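Isomaltose glucohydrolase (PDB 5Z3E) hydrolyses the alpha-1,6-glucosidic linkage of isomaltose from the non-reducing end, releasing beta-D-glucose and D-glucose, in the intracellular breakdown of a cyclic tetrasaccharide made from starch. Local coordinates at residues E82-R86 and T162-H167; W156-V160 and W174-I178. The protein carries 1 engineered substitution. One frame throughout, in Å; residues are numbered along the deposited sequence. Where two conformers were deposited one is given.

Contact 1 of 2, residues E82-R86 and T162-H167; sequences EGISR and THAARH
Glu82 and Arg166 form a two-pronged salt bridge. Arg166 NH2 bonds Glu82 OE1 at 2.9 Å, and Arg166 NH1 bonds Glu82 OE2 at 2.8 Å. Arg166 is extended to CD and then bends (chi3 -67°), which turns its end toward Glu82. The grip is end-on but not flat, since the carboxylate and guanidinium planes are 53° apart. Arg86 completes the network. Its NE donates to Glu82 OE2 over 2.8 Å, from the same face of the carboxylate as Arg166 NH1. The two arginines thus share one acceptor oxygen, and their gathered charge probably keeps the buried Glu82 ionised. Arg86 also reaches Asp393 and Glu394 on helix 382-394.

The segments belong to helices 74-87 and 151-167, which run parallel here, 2° apart, with axes 10.2 Å from each other. This is consistent with two helices of one layer of the (alpha/alpha)6 barrel of glycoside hydrolase family 15.

A second set of hydrogen bonds centres on Ser85. Its OG lies 2.7 Å from His163 ND1, in the plane of the imidazole, and either atom could donate. Arg166 NH2 also donates to Ser85 OG, at 3.0 Å, so this one nitrogen serves both Glu82 and Ser85. His167 NE2 bonds the main-chain Ser85 O at 3.0 Å. Ser85 O lies in the His167 ring plane, but the nitrogen stands above the carbonyl plane.

Two van der Waals contacts set carbon against charged groups. The methylene Arg86 CG sits over the centre of one face of the Arg166 guanidinium. The methyl Thr162 CG2 lies 3.5 Å from Glu82 OE1.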
ATOM      1  N   GLU A  82       4.699  -7.663  -3.849  1.00  8.07           N
ATOM      2  CA  GLU A  82       4.056  -8.780  -3.168  1.00  8.20           C
ATOM      3  C   GLU A  82       3.239  -9.615  -4.147  1.00  8.25           C
ATOM      4  O   GLU A  82       3.274 -10.847  -4.081  1.00  8.87           O
ATOM      5  CB  GLU A  82       3.196  -8.258  -2.007  1.00  8.11           C
ATOM      6  CG  GLU A  82       2.340  -9.305  -1.328  1.00  8.60           C
ATOM      7  CD  GLU A  82       3.056 -10.437  -0.606  1.00  8.52           C
ATOM      8  OE1 GLU A  82       4.303 -10.495  -0.580  1.00  8.74           O
ATOM      9  OE2 GLU A  82       2.307 -11.299  -0.058  1.00  9.12           O
ATOM     10  N   GLY A  83       2.502  -8.976  -5.044  1.00  8.65           N
ATOM     11  CA  GLY A  83       1.796  -9.738  -6.071  1.00  9.14           C
ATOM     12  C   GLY A  83       2.724 -10.548  -6.937  1.00  9.19           C
ATOM     13  O   GLY A  83       2.462 -11.709  -7.243  1.00  9.87           O
ATOM     14  N   ILE A  84       3.855  -9.949  -7.334  1.00  8.88           N
ATOM     15  CA  ILE A  84       4.828 -10.625  -8.171  1.00  9.55           C
ATOM     16  C   ILE A  84       5.496 -11.783  -7.426  1.00  9.31           C
ATOM     17  O   ILE A  84       5.746 -12.850  -7.998  1.00 10.33           O
ATOM     18  CB  ILE A  84       5.859  -9.602  -8.697  1.00 10.03           C
ATOM     19  CG1 ILE A  84       5.209  -8.617  -9.679  1.00 10.54           C
ATOM     20  CG2 ILE A  84       7.086 -10.271  -9.299  1.00 11.50           C
ATOM     21  CD1 ILE A  84       4.704  -9.249 -10.984  1.00 11.65           C
ATOM     22  N   SER A  85       5.797 -11.577  -6.148  1.00  9.33           N
ATOM     23  CA  SER A  85       6.394 -12.614  -5.324  1.00  9.41           C
ATOM     24  C   SER A  85       5.453 -13.805  -5.166  1.00  9.47           C
ATOM     25  O   SER A  85       5.865 -14.964  -5.291  1.00 10.30           O
ATOM     26  CB  SER A  85       6.758 -12.034  -3.956  1.00  9.29           C
ATOM     27  OG  SER A  85       7.292 -13.035  -3.116  1.00  9.49           O
ATOM     28  N   ARG A  86       4.171 -13.536  -4.936  1.00  9.63           N
ATOM     29  CA  ARG A  86       3.163 -14.602  -4.886  1.00 10.21           C
ATOM     30  C   ARG A  86       3.044 -15.331  -6.198  1.00 10.60           C
ATOM     31  O   ARG A  86       2.876 -16.549  -6.231  1.00 12.02           O
ATOM     32  CB  ARG A  86       1.812 -14.019  -4.478  1.00 10.63           C
ATOM     33  CG  ARG A  86       1.701 -13.668  -3.009  1.00  9.71           C
ATOM     34  CD  ARG A  86       0.454 -12.876  -2.733  1.00 10.08           C
ATOM     35  NE  ARG A  86       0.153 -12.654  -1.326  1.00 10.00           N
ATOM     36  CZ  ARG A  86      -0.850 -13.190  -0.644  1.00 11.31           C
ATOM     37  NH1 ARG A  86      -1.633 -14.100  -1.184  1.00 14.19           N
ATOM     38  NH2 ARG A  86      -1.081 -12.793   0.596  1.00 11.96           N
ATOM     39  N   THR A 162       8.168 -10.417   3.972  1.00  7.16           N
ATOM     40  CA  THR A 162       7.207 -11.416   3.490  1.00  7.83           C
ATOM     41  C   THR A 162       7.780 -12.174   2.304  1.00  7.88           C
ATOM     42  O   THR A 162       7.652 -13.408   2.205  1.00  8.74           O
ATOM     43  CB  THR A 162       5.872 -10.738   3.141  1.00  8.01           C
ATOM     44  OG1 THR A 162       5.353 -10.114   4.308  1.00  8.27           O
ATOM     45  CG2 THR A 162       4.842 -11.728   2.643  1.00  9.46           C
ATOM     46  N   HIS A 163       8.426 -11.463   1.382  1.00  7.54           N
ATOM     47  CA  HIS A 163       9.062 -12.078   0.223  1.00  7.97           C
ATOM     48  C   HIS A 163      10.165 -13.045   0.633  1.00  7.90           C
ATOM     49  O   HIS A 163      10.249 -14.164   0.134  1.00  8.78           O
ATOM     50  CB  HIS A 163       9.608 -10.963  -0.663  1.00  7.94           C
ATOM     51  CG  HIS A 163      10.415 -11.448  -1.812  1.00  7.88           C
ATOM     52  ND1 HIS A 163       9.875 -12.243  -2.809  1.00  8.62           N
ATOM     53  CD2 HIS A 163      11.720 -11.248  -2.102  1.00  7.94           C
ATOM     54  CE1 HIS A 163      10.850 -12.488  -3.660  1.00  8.84           C
ATOM     55  NE2 HIS A 163      11.980 -11.906  -3.266  1.00  8.73           N
ATOM     56  N   ALA A 164      11.038 -12.603   1.543  1.00  8.18           N
ATOM     57  CA  ALA A 164      12.122 -13.454   1.969  1.00  8.64           C
ATOM     58  C   ALA A 164      11.627 -14.706   2.661  1.00  9.20           C
ATOM     59  O   ALA A 164      12.200 -15.793   2.484  1.00 10.75           O
ATOM     60  CB  ALA A 164      13.086 -12.690   2.860  1.00  9.04           C
ATOM     61  N   ALA A 165      10.587 -14.587   3.466  1.00  9.30           N
ATOM     62  CA  ALA A 165      10.020 -15.766   4.120  1.00 10.79           C
ATOM     63  C   ALA A 165       9.421 -16.712   3.101  1.00 10.94           C
ATOM     64  O   ALA A 165       9.598 -17.932   3.192  1.00 13.19           O
ATOM     65  CB  ALA A 165       8.965 -15.349   5.135  1.00 11.94           C
ATOM     66  N   ARG A 166       8.699 -16.186   2.118  1.00 10.03           N
ATOM     67  CA  ARG A 166       8.037 -17.016   1.119  1.00 10.58           C
ATOM     68  C   ARG A 166       9.038 -17.852   0.347  1.00 10.72           C
ATOM     69  O   ARG A 166       8.786 -19.019   0.050  1.00 12.52           O
ATOM     70  CB  ARG A 166       7.254 -16.121   0.162  1.00 10.20           C
ATOM     71  CG  ARG A 166       6.568 -16.872  -0.969  1.00 10.64           C
ATOM     72  CD  ARG A 166       5.723 -15.952  -1.840  1.00 10.77           C
ATOM     73  NE  ARG A 166       4.578 -15.450  -1.071  1.00 10.55           N
ATOM     74  CZ  ARG A 166       4.370 -14.192  -0.685  1.00  9.85           C
ATOM     75  NH1 ARG A 166       3.351 -13.918   0.100  1.00  9.71           N
ATOM     76  NH2 ARG A 166       5.173 -13.214  -1.065  1.00  9.77           N
ATOM     77  N   HIS A 167      10.166 -17.246  -0.009  1.00 10.22           N
ATOM     78  CA  HIS A 167      11.104 -17.861  -0.931  1.00 11.23           C
ATOM     79  C   HIS A 167      12.390 -18.332  -0.288  1.00 11.41           C
ATOM     80  O   HIS A 167      13.312 -18.768  -0.979  1.00 13.79           O
ATOM     81  CB  HIS A 167      11.348 -16.931  -2.111  1.00 11.40           C
ATOM     82  CG  HIS A 167      10.125 -16.747  -2.953  1.00 10.84           C
ATOM     83  ND1 HIS A 167       9.579 -17.774  -3.702  1.00 12.00           N
ATOM     84  CD2 HIS A 167       9.307 -15.675  -3.119  1.00 11.43           C
ATOM     85  CE1 HIS A 167       8.502 -17.321  -4.320  1.00 12.04           C
ATOM     86  NE2 HIS A 167       8.308 -16.056  -3.991  1.00 11.92           N
TER

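Contact 2 of 2, residues W156-V160 and W174-I178; sequences WLWSV and WRAGI
Val160 CG2 packs against the Trp174 indole, 3.5 Å from Trp174 CE3. It stands anti to its own backbone nitrogen. The packing is also tight where Trp156 drives the edge of its six-membered ring into the backbone opposite. Trp156 CZ3 is 3.7 Å from Ile178 N and 3.8 Å from Gly177 C. Gly177 has no side chain to stand in the way: a CB there would come close to Trp156 CH2.

The two helices, 151-167 and 175-188, follow each other in the chain and run in roughly opposite directions, consistent with a helical hairpin of the (alpha/alpha)6 barrel. Trp174 is the N-cap residue of the second helix.

Ordinary van der Waals packing joins Leu157 CD2 to Ile178 CG2 at 3.9 Å, and Val160 CG1 (chi1 70°) to Ile178 CD1 at 4.0 Å. Trp156 CH2 and Trp174 CB are a looser pair, 4.4 Å apart. On the far side of helix 175-188, partly exposed Arg175 points away and pairs with Asp179. Helix 90-105 takes both indole nitrogens: Trp156 NE1 bonds His97 ND1, and Trp174 NE1 bonds Asp98. With an alanine in place of Trp156, a gap is likely to open beside Gly177 and Ile178, and His97 ND1 would probably lose its indole partner.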
ATOM      1  N   TRP A 156       7.285  -1.203   2.770  1.00  6.42           N
ATOM      2  CA  TRP A 156       8.434  -1.886   2.202  1.00  6.43           C
ATOM      3  C   TRP A 156       8.972  -2.931   3.174  1.00  6.31           C
ATOM      4  O   TRP A 156       9.285  -4.058   2.784  1.00  6.50           O
ATOM      5  CB  TRP A 156       9.545  -0.919   1.797  1.00  6.63           C
ATOM      6  CG  TRP A 156      10.672  -1.704   1.184  1.00  6.43           C
ATOM      7  CD1 TRP A 156      10.588  -2.477   0.079  1.00  6.84           C
ATOM      8  CD2 TRP A 156      11.984  -1.923   1.713  1.00  6.54           C
ATOM      9  NE1 TRP A 156      11.756  -3.138  -0.152  1.00  7.07           N
ATOM     10  CE2 TRP A 156      12.632  -2.828   0.845  1.00  6.86           C
ATOM     11  CE3 TRP A 156      12.683  -1.436   2.828  1.00  7.46           C
ATOM     12  CZ2 TRP A 156      13.961  -3.225   1.038  1.00  7.55           C
ATOM     13  CZ3 TRP A 156      13.991  -1.846   3.008  1.00  8.66           C
ATOM     14  CH2 TRP A 156      14.616  -2.729   2.117  1.00  8.28           C
ATOM     15  N   LEU A 157       9.086  -2.576   4.463  1.00  6.27           N
ATOM     16  CA  LEU A 157       9.538  -3.548   5.448  1.00  6.23           C
ATOM     17  C   LEU A 157       8.657  -4.789   5.436  1.00  6.19           C
ATOM     18  O   LEU A 157       9.147  -5.927   5.447  1.00  6.81           O
ATOM     19  CB  LEU A 157       9.539  -2.924   6.833  1.00  6.41           C
ATOM     20  CG  LEU A 157      10.610  -1.860   7.074  1.00  6.81           C
ATOM     21  CD1 LEU A 157      10.457  -1.331   8.495  1.00  8.03           C
ATOM     22  CD2 LEU A 157      12.022  -2.389   6.858  1.00  7.27           C
ATOM     23  N   TRP A 158       7.337  -4.597   5.456  1.00  6.21           N
ATOM     24  CA  TRP A 158       6.426  -5.727   5.365  1.00  6.50           C
ATOM     25  C   TRP A 158       6.692  -6.551   4.116  1.00  6.31           C
ATOM     26  O   TRP A 158       6.771  -7.788   4.153  1.00  6.93           O
ATOM     27  CB  TRP A 158       4.966  -5.225   5.408  1.00  7.13           C
ATOM     28  CG  TRP A 158       3.971  -6.203   4.874  1.00  7.52           C
ATOM     29  CD1 TRP A 158       3.499  -7.336   5.474  1.00  8.98           C
ATOM     30  CD2 TRP A 158       3.387  -6.184   3.554  1.00  7.87           C
ATOM     31  NE1 TRP A 158       2.652  -8.000   4.615  1.00  9.10           N
ATOM     32  CE2 TRP A 158       2.572  -7.314   3.442  1.00  8.58           C
ATOM     33  CE3 TRP A 158       3.446  -5.293   2.485  1.00  8.32           C
ATOM     34  CZ2 TRP A 158       1.827  -7.590   2.273  1.00  9.48           C
ATOM     35  CZ3 TRP A 158       2.716  -5.544   1.344  1.00  9.30           C
ATOM     36  CH2 TRP A 158       1.915  -6.683   1.260  1.00  9.62           C
ATOM     37  N   SER A 159       6.822  -5.885   2.979  1.00  6.37           N
ATOM     38  CA  SER A 159       6.974  -6.563   1.702  0.76  6.55           C
ATOM     39  C   SER A 159       8.253  -7.394   1.637  1.00  6.42           C
ATOM     40  O   SER A 159       8.241  -8.553   1.200  1.00  6.98           O
ATOM     41  CB  SER A 159       6.918  -5.538   0.579  0.76  6.94           C
ATOM     42  OG  SER A 159       7.219  -6.079  -0.672  0.76  7.30           O
ATOM     43  N   VAL A 160       9.375  -6.805   2.018  1.00  6.45           N
ATOM     44  CA  VAL A 160      10.649  -7.507   1.866  1.00  6.59           C
ATOM     45  C   VAL A 160      10.728  -8.693   2.817  1.00  6.41           C
ATOM     46  O   VAL A 160      11.202  -9.765   2.437  1.00  7.10           O
ATOM     47  CB  VAL A 160      11.852  -6.526   1.975  1.00  6.74           C
ATOM     48  CG1 VAL A 160      12.071  -5.978   3.373  1.00  7.00           C
ATOM     49  CG2 VAL A 160      13.111  -7.197   1.458  1.00  7.45           C
ATOM     50  N   TRP A 174      19.391  -7.323   1.965  1.00  6.14           N
ATOM     51  CA  TRP A 174      18.683  -6.042   2.009  1.00  6.09           C
ATOM     52  C   TRP A 174      18.748  -5.384   3.387  1.00  6.14           C
ATOM     53  O   TRP A 174      18.096  -4.371   3.626  1.00  6.54           O
ATOM     54  CB  TRP A 174      17.220  -6.246   1.590  1.00  6.72           C
ATOM     55  CG  TRP A 174      17.089  -6.810   0.205  1.00  6.47           C
ATOM     56  CD1 TRP A 174      17.503  -6.229  -0.952  1.00  6.84           C
ATOM     57  CD2 TRP A 174      16.491  -8.061  -0.183  1.00  6.68           C
ATOM     58  NE1 TRP A 174      17.208  -7.024  -2.030  1.00  6.92           N
ATOM     59  CE2 TRP A 174      16.588  -8.154  -1.576  1.00  6.69           C
ATOM     60  CE3 TRP A 174      15.899  -9.121   0.515  1.00  8.12           C
ATOM     61  CZ2 TRP A 174      16.079  -9.250  -2.288  1.00  8.08           C
ATOM     62  CZ3 TRP A 174      15.432 -10.200  -0.195  1.00  9.14           C
ATOM     63  CH2 TRP A 174      15.515 -10.255  -1.575  1.00  9.15           C
ATOM     64  N   ARG A 175      19.539  -5.943   4.301  1.00  6.53           N
ATOM     65  CA  ARG A 175      19.504  -5.545   5.701  1.00  6.42           C
ATOM     66  C   ARG A 175      19.906  -4.098   5.930  1.00  6.25           C
ATOM     67  O   ARG A 175      19.295  -3.424   6.774  1.00  6.47           O
ATOM     68  CB  ARG A 175      20.378  -6.495   6.523  1.00  6.70           C
ATOM     69  CG  ARG A 175      20.645  -6.050   7.954  1.00  7.38           C
ATOM     70  CD  ARG A 175      19.391  -6.051   8.829  1.00  7.48           C
ATOM     71  NE  ARG A 175      19.750  -5.675  10.202  1.00  8.31           N
ATOM     72  CZ  ARG A 175      20.334  -6.484  11.078  1.00  8.84           C
ATOM     73  NH1 ARG A 175      20.429  -7.785  10.840  1.00  9.37           N
ATOM     74  NH2 ARG A 175      20.789  -5.991  12.223  1.00 10.50           N
ATOM     75  N   ALA A 176      20.951  -3.603   5.261  1.00  6.46           N
ATOM     76  CA  ALA A 176      21.381  -2.245   5.563  1.00  6.77           C
ATOM     77  C   ALA A 176      20.303  -1.239   5.169  1.00  6.45           C
ATOM     78  O   ALA A 176      20.144  -0.208   5.830  1.00  7.05           O
ATOM     79  CB  ALA A 176      22.726  -1.949   4.954  1.00  7.46           C
ATOM     80  N   GLY A 177      19.531  -1.525   4.122  1.00  6.53           N
ATOM     81  CA  GLY A 177      18.395  -0.681   3.775  1.00  6.74           C
ATOM     82  C   GLY A 177      17.237  -0.814   4.776  1.00  6.25           C
ATOM     83  O   GLY A 177      16.640   0.185   5.169  1.00  6.62           O
ATOM     84  N   ILE A 178      16.980  -2.049   5.202  1.00  6.15           N
ATOM     85  CA  ILE A 178      16.033  -2.276   6.297  1.00  6.17           C
ATOM     86  C   ILE A 178      16.398  -1.429   7.509  1.00  6.13           C
ATOM     87  O   ILE A 178      15.517  -0.814   8.123  1.00  6.62           O
ATOM     88  CB  ILE A 178      15.972  -3.787   6.631  1.00  6.40           C
ATOM     89  CG1 ILE A 178      15.242  -4.545   5.506  1.00  7.15           C
ATOM     90  CG2 ILE A 178      15.338  -4.019   7.990  1.00  6.99           C
ATOM     91  CD1 ILE A 178      15.366  -6.050   5.585  1.00  7.98           C
TER

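In the fold
Both contacts use helix 151-167, on different sides. Contact 1 ties its C-terminal end to helix 74-87, and contact 2 ties its middle to helix 175-188. Contact 1 is partly buried and polar, with a charge network and serine–histidine bonds. Contact 2 is wholly buried and apolar, with no hydrogen bond between its segments. Their centres lie 12 Å apart and their side chains meet. Glu82 CG packs on Trp158 CH2 at 3.7 Å, and His163 CD2 on Trp174 CH2 at 4.0 Å. Helix 90-105 borders both: His97 meets the rings of His163, Trp156 and Trp174. Neither contact lies at the annotated catalytic residues.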